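Local atomic coordinates of type-iv like competence pilin ttha1218 (Thermus thermophilus, PDB entry 5G25), a protein that probably serves as a pilus subunit in the machinery that takes up DNA during natural competence. Residues 22-27 against 84-89; 52-57 against 68-73. All coordinates share one frame; numbering follows the deposited sequence.

Interaction 1 of 2, residues 22-27 against 84-89; sequences RLRQDP and TVVYRP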
loop_
_atom_site.group_PDB
_atom_site.type_symbol
_atom_site.label_atom_id
_atom_site.label_comp_id
_atom_site.label_asym_id
_atom_site.label_seq_id
_atom_site.Cartn_x
_atom_site.Cartn_y
_atom_site.Cartn_z
ATOM N N ARG A 22 6.029 1.642 -7.160
ATOM C CA ARG A 22 7.152 0.862 -6.665
ATOM C C ARG A 22 6.710 -0.276 -5.731
ATOM O O ARG A 22 7.270 -1.380 -5.767
ATOM C CB ARG A 22 8.133 1.783 -5.958
ATOM C CG ARG A 22 9.275 1.042 -5.289
ATOM C CD ARG A 22 10.127 0.306 -6.296
ATOM N NE ARG A 22 11.250 -0.360 -5.640
ATOM C CZ ARG A 22 11.158 -1.485 -4.935
ATOM N NH1 ARG A 22 9.997 -2.099 -4.816
ATOM N NH2 ARG A 22 12.241 -2.005 -4.340
ATOM N N LEU A 23 5.709 -0.019 -4.892
ATOM C CA LEU A 23 5.160 -1.074 -4.022
ATOM C C LEU A 23 4.399 -2.125 -4.800
ATOM O O LEU A 23 4.464 -3.320 -4.483
ATOM C CB LEU A 23 4.235 -0.505 -2.954
ATOM C CG LEU A 23 4.886 0.423 -1.928
ATOM C CD1 LEU A 23 3.821 1.056 -1.051
ATOM C CD2 LEU A 23 5.889 -0.355 -1.087
ATOM N N ARG A 24 3.692 -1.688 -5.828
ATOM C CA ARG A 24 2.867 -2.606 -6.608
ATOM C C ARG A 24 3.745 -3.597 -7.367
ATOM O O ARG A 24 3.361 -4.734 -7.560
ATOM C CB ARG A 24 1.943 -1.858 -7.569
ATOM C CG ARG A 24 0.947 -2.802 -8.240
ATOM C CD ARG A 24 0.083 -2.129 -9.291
ATOM N NE ARG A 24 -0.543 -0.908 -8.784
ATOM C CZ ARG A 24 -1.554 -0.865 -7.920
ATOM N NH1 ARG A 24 -2.085 -1.973 -7.414
ATOM N NH2 ARG A 24 -2.034 0.312 -7.539
ATOM N N GLN A 25 4.952 -3.185 -7.737
ATOM C CA GLN A 25 5.911 -4.120 -8.334
ATOM C C GLN A 25 6.553 -5.071 -7.319
ATOM O O GLN A 25 7.227 -6.000 -7.729
ATOM C CB GLN A 25 7.035 -3.344 -9.020
ATOM C CG GLN A 25 6.542 -2.439 -10.132
ATOM C CD GLN A 25 7.573 -1.416 -10.565
ATOM O OE1 GLN A 25 8.641 -1.296 -9.965
ATOM N NE2 GLN A 25 7.254 -0.665 -11.612
ATOM N N ASP A 26 6.367 -4.855 -6.007
ATOM C CA ASP A 26 7.142 -5.604 -5.006
ATOM C C ASP A 26 6.214 -6.036 -3.883
ATOM O O ASP A 26 6.423 -5.686 -2.724
ATOM C CB ASP A 26 8.267 -4.692 -4.495
ATOM C CG ASP A 26 9.385 -5.430 -3.756
ATOM O OD1 ASP A 26 9.261 -6.621 -3.421
ATOM O OD2 ASP A 26 10.422 -4.779 -3.505
ATOM N N PRO A 27 5.179 -6.821 -4.213
ATOM C CA PRO A 27 4.210 -7.124 -3.157
ATOM C C PRO A 27 4.818 -7.855 -1.963
ATOM O O PRO A 27 4.401 -7.598 -0.844
ATOM C CB PRO A 27 3.160 -8.005 -3.857
ATOM C CG PRO A 27 3.468 -7.904 -5.331
ATOM C CD PRO A 27 4.935 -7.626 -5.418
ATOM N N THR A 84 -4.732 2.318 -2.426
ATOM C CA THR A 84 -4.929 1.324 -3.454
ATOM C C THR A 84 -4.868 -0.074 -2.839
ATOM O O THR A 84 -4.753 -0.223 -1.617
ATOM C CB THR A 84 -3.917 1.500 -4.613
ATOM O OG1 THR A 84 -4.417 0.869 -5.795
ATOM C CG2 THR A 84 -2.565 0.922 -4.270
ATOM N N VAL A 85 -4.998 -1.091 -3.688
ATOM C CA VAL A 85 -4.894 -2.483 -3.266
ATOM C C VAL A 85 -3.806 -3.098 -4.111
ATOM O O VAL A 85 -3.781 -2.924 -5.335
ATOM C CB VAL A 85 -6.222 -3.248 -3.443
ATOM C CG1 VAL A 85 -6.054 -4.734 -3.129
ATOM C CG2 VAL A 85 -7.296 -2.639 -2.538
ATOM N N VAL A 86 -2.868 -3.754 -3.441
ATOM C CA VAL A 86 -1.837 -4.474 -4.120
ATOM C C VAL A 86 -2.131 -5.945 -3.909
ATOM O O VAL A 86 -2.254 -6.382 -2.784
ATOM C CB VAL A 86 -0.450 -4.101 -3.598
ATOM C CG1 VAL A 86 0.618 -4.921 -4.298
ATOM C CG2 VAL A 86 -0.220 -2.624 -3.824
ATOM N N TYR A 87 -2.270 -6.690 -5.003
ATOM C CA TYR A 87 -2.577 -8.113 -4.917
ATOM C C TYR A 87 -1.283 -8.862 -4.850
ATOM O O TYR A 87 -0.288 -8.459 -5.435
ATOM C CB TYR A 87 -3.429 -8.586 -6.109
ATOM C CG TYR A 87 -4.819 -7.994 -6.103
ATOM C CD1 TYR A 87 -5.070 -6.758 -6.688
ATOM C CD2 TYR A 87 -5.880 -8.660 -5.484
ATOM C CE1 TYR A 87 -6.335 -6.195 -6.660
ATOM C CE2 TYR A 87 -7.158 -8.111 -5.462
ATOM C CZ TYR A 87 -7.379 -6.873 -6.036
ATOM O OH TYR A 87 -8.645 -6.314 -5.999
ATOM N N ARG A 88 -1.278 -9.945 -4.095
ATOM C CA ARG A 88 -0.109 -10.758 -4.024
ATOM C C ARG A 88 -0.182 -11.874 -5.062
ATOM O O ARG A 88 -1.267 -12.332 -5.401
ATOM C CB ARG A 88 0.074 -11.293 -2.610
ATOM C CG ARG A 88 0.427 -10.178 -1.625
ATOM C CD ARG A 88 1.565 -10.585 -0.705
ATOM N NE ARG A 88 1.246 -11.827 -0.027
ATOM C CZ ARG A 88 1.790 -12.225 1.114
ATOM N NH1 ARG A 88 2.713 -11.500 1.725
ATOM N NH2 ARG A 88 1.399 -13.365 1.640
ATOM N N PRO A 89 0.983 -12.313 -5.579
ATOM C CA PRO A 89 0.960 -13.384 -6.558
ATOM C C PRO A 89 0.386 -14.646 -5.953
ATOM O O PRO A 89 0.477 -14.863 -4.734
ATOM C CB PRO A 89 2.442 -13.585 -6.903
ATOM C CG PRO A 89 3.099 -12.302 -6.516
ATOM C CD PRO A 89 2.359 -11.881 -5.286
HETATM O O HOH W 1 -1.654 -5.366 -7.820
#

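Interaction 2 of 2, residues 52-57 against 68-73; sequences CNVAQD and VRAFQV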
loop_
_atom_site.group_PDB
_atom_site.type_symbol
_atom_site.label_atom_id
_atom_site.label_comp_id
_atom_site.label_asym_id
_atom_site.label_seq_id
_atom_site.Cartn_x
_atom_site.Cartn_y
_atom_site.Cartn_z
ATOM N N CYS A 52 -4.955 -8.088 3.734
ATOM C CA CYS A 52 -6.344 -8.385 3.356
ATOM C C CYS A 52 -6.482 -9.812 2.859
ATOM O O CYS A 52 -5.566 -10.357 2.226
ATOM C CB CYS A 52 -6.844 -7.474 2.244
ATOM S SG CYS A 52 -6.757 -5.708 2.573
ATOM N N ASN A 53 -7.629 -10.416 3.154
ATOM C CA ASN A 53 -7.989 -11.648 2.494
ATOM C C ASN A 53 -8.677 -11.332 1.180
ATOM O O ASN A 53 -9.207 -10.228 0.970
ATOM C CB ASN A 53 -8.930 -12.485 3.353
ATOM C CG ASN A 53 -8.763 -13.976 3.116
ATOM O OD1 ASN A 53 -8.131 -14.426 2.143
ATOM N ND2 ASN A 53 -9.311 -14.757 4.025
ATOM N N VAL A 54 -8.680 -12.323 0.301
ATOM C CA VAL A 54 -9.394 -12.227 -0.981
ATOM C C VAL A 54 -10.270 -13.445 -1.152
ATOM O O VAL A 54 -9.755 -14.552 -1.211
ATOM C CB VAL A 54 -8.399 -12.160 -2.157
ATOM C CG1 VAL A 54 -9.124 -12.308 -3.488
ATOM C CG2 VAL A 54 -7.622 -10.850 -2.104
ATOM N N ALA A 55 -11.586 -13.256 -1.226
ATOM C CA ALA A 55 -12.488 -14.415 -1.364
ATOM C C ALA A 55 -12.340 -15.075 -2.739
ATOM O O ALA A 55 -11.742 -14.507 -3.653
ATOM C CB ALA A 55 -13.938 -14.019 -1.119
ATOM N N GLN A 56 -12.891 -16.274 -2.886
ATOM C CA GLN A 56 -12.898 -16.956 -4.183
ATOM C C GLN A 56 -13.560 -16.121 -5.275
ATOM O O GLN A 56 -13.199 -16.236 -6.441
ATOM C CB GLN A 56 -13.571 -18.325 -4.083
ATOM C CG GLN A 56 -12.631 -19.394 -3.542
ATOM C CD GLN A 56 -13.258 -20.773 -3.534
ATOM O OE1 GLN A 56 -14.460 -20.922 -3.762
ATOM N NE2 GLN A 56 -12.442 -21.792 -3.281
ATOM N N ASP A 57 -14.500 -15.264 -4.890
ATOM C CA ASP A 57 -15.147 -14.355 -5.831
ATOM C C ASP A 57 -14.419 -13.012 -6.018
ATOM O O ASP A 57 -14.862 -12.147 -6.796
ATOM C CB ASP A 57 -16.609 -14.133 -5.431
ATOM C CG ASP A 57 -16.784 -13.085 -4.351
ATOM O OD1 ASP A 57 -16.067 -13.106 -3.327
ATOM O OD2 ASP A 57 -17.678 -12.235 -4.529
ATOM N N VAL A 68 -3.258 -13.855 3.924
ATOM C CA VAL A 68 -2.947 -12.555 3.403
ATOM C C VAL A 68 -2.814 -12.749 1.900
ATOM O O VAL A 68 -1.871 -13.372 1.437
ATOM C CB VAL A 68 -1.660 -12.000 4.040
ATOM C CG1 VAL A 68 -1.288 -10.661 3.434
ATOM C CG2 VAL A 68 -1.841 -11.858 5.546
ATOM N N ARG A 69 -3.798 -12.272 1.145
ATOM C CA ARG A 69 -3.753 -12.400 -0.306
ATOM C C ARG A 69 -3.571 -11.056 -1.000
ATOM O O ARG A 69 -3.370 -11.018 -2.207
ATOM C CB ARG A 69 -4.991 -13.130 -0.838
ATOM C CG ARG A 69 -5.127 -14.565 -0.320
ATOM C CD ARG A 69 -5.305 -15.591 -1.439
ATOM N NE ARG A 69 -6.498 -15.338 -2.253
ATOM C CZ ARG A 69 -6.921 -16.102 -3.262
ATOM N NH1 ARG A 69 -6.262 -17.201 -3.616
ATOM N NH2 ARG A 69 -8.021 -15.766 -3.923
ATOM N N ALA A 70 -3.630 -9.965 -0.238
ATOM C CA ALA A 70 -3.450 -8.639 -0.790
ATOM C C ALA A 70 -3.195 -7.683 0.350
ATOM O O ALA A 70 -3.420 -8.037 1.504
ATOM C CB ALA A 70 -4.687 -8.216 -1.560
ATOM N N PHE A 71 -2.727 -6.478 0.024
ATOM C CA PHE A 71 -2.565 -5.415 1.022
ATOM C C PHE A 71 -3.346 -4.200 0.580
ATOM O O PHE A 71 -3.263 -3.798 -0.574
ATOM C CB PHE A 71 -1.106 -4.975 1.166
ATOM C CG PHE A 71 -0.215 -6.001 1.775
ATOM C CD1 PHE A 71 -0.186 -6.171 3.166
ATOM C CD2 PHE A 71 0.612 -6.787 0.982
ATOM C CE1 PHE A 71 0.628 -7.115 3.738
ATOM C CE2 PHE A 71 1.451 -7.719 1.566
ATOM C CZ PHE A 71 1.440 -7.896 2.939
ATOM N N GLN A 72 -4.070 -3.607 1.525
ATOM C CA GLN A 72 -4.625 -2.265 1.368
ATOM C C GLN A 72 -3.552 -1.258 1.813
ATOM O O GLN A 72 -3.120 -1.229 2.975
ATOM C CB GLN A 72 -5.903 -2.137 2.199
ATOM C CG GLN A 72 -6.525 -0.760 2.215
ATOM C CD GLN A 72 -7.483 -0.563 3.406
ATOM O OE1 GLN A 72 -7.802 -1.500 4.158
ATOM N NE2 GLN A 72 -7.937 0.664 3.580
ATOM N N VAL A 73 -3.093 -0.456 0.871
ATOM C CA VAL A 73 -1.977 0.433 1.106
ATOM C C VAL A 73 -2.517 1.845 1.144
ATOM O O VAL A 73 -3.218 2.262 0.220
ATOM C CB VAL A 73 -0.937 0.294 -0.023
ATOM C CG1 VAL A 73 0.265 1.187 0.231
ATOM C CG2 VAL A 73 -0.492 -1.151 -0.168
#

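Interaction 1 of 2, residues 22-27 against 84-89
R24 reaches from the last part of helix 11-24 to the strand 80-87 and gives two hydrogen bonds to it. R24 NH2 donates to T84 OG1 at 3.0 Å, and this bond is nearly straight at 166°. R24 NH1 donates to V85 O at 2.8 Å, more bent at 142°. Both acceptors lie at the edge of the guanidinium and close to its plane, so the two bonds fix how the group is turned. R24 NH1 also has a weak bond to a water, which accepts in turn from Y87 N at 3.2 Å. The side chain leaves the helix with CG anti to the backbone N (chi1 -172°) and bends at chi3, which brings the edge of the guanidinium to T84 and V85. T84 CG2 lies 3.4 Å from R24 NH2. This is the helix-on-sheet packing of the globular pilin domain. Around V86 and P27 the contact is mostly apolar. V86 CG1 meets R24 CA and, at 4.0 Å, P27 CB. P27 CG then rests 4.1 Å from P89 CD, and its ring also lies against Y87 O. Within segment 22-27, D26 N donates to L23 O at 2.9 Å. D26 OD2 takes R22 NH1 in a salt bridge, using its anti lone pair. D26 OD1 has a weak bond from G29 N.

Interaction 2 of 2, residues 52-57 against 68-73
A classic beta bulge joins the end of strand 43-54 to the start of strand 70-77 in the antiparallel sheet. C52 faces both R69 and A70. Its carbonyl oxygen accepts from two backbone amides: R69 N at 2.8 Å and A70 N at 3.2 Å. The first bond runs nearly in line with the carbonyl, with a C=O...N angle of 163°. The second is more bent. C52 N returns a bond to A70 O at 2.7 Å, which makes C52 and A70 a hydrogen-bonded antiparallel pair. C52 SG lies anti to its own carbonyl carbon (chi1 -57°). This sets the sulfur alongside the next part of the facing strand, 3.7 Å from Q72 CB. C52 SG is joined to C62 SG in a disulfide.

Further out, V54 and R69 cross at about a right angle. V54 CG2 lies 3.7 Å from R69 CB and 4.0 Å from A70 CB. The R69 chain bends at chi2 and chi3 and passes over V54, and V54 CB comes to the edge of the guanidinium in its plane. V54 CG1 touches R69 NH2. N53 OD1 lies by R69 CG at 3.9 Å, with the amide and guanidinium planes 82° apart. N53 OD1 accepts from V54 N at 2.8 Å within its own strand. N53 also bonds through its backbone to A61, on strand 60-61. Two successive residues opposite one residue, with one carbonyl shared by two successive amides, are the mark of the classic bulge in an antiparallel sheet.

In the fold
From the N terminus the chain runs along helix 11-24, where the last part of the helix and the loop after it pack on strand 80-87 in interaction 1. It then passes helix 30-33 and strand 36-40 to strand 43-54, whose end opens interaction 2. The short loop through strand 60-61 and C62 is closed when strand 70-77 begins. Strand 80-87 follows and completes interaction 1, so the small loop of interaction 2 is nested inside the large one. Interaction 2 joins two strands edge to edge. Interaction 1 ties helix to sheet. They meet where strands 70-77 and 80-87 pair: F71 N probably bonds to V86 O, and V73 N to T84 O. Their centres are about 11 Å apart.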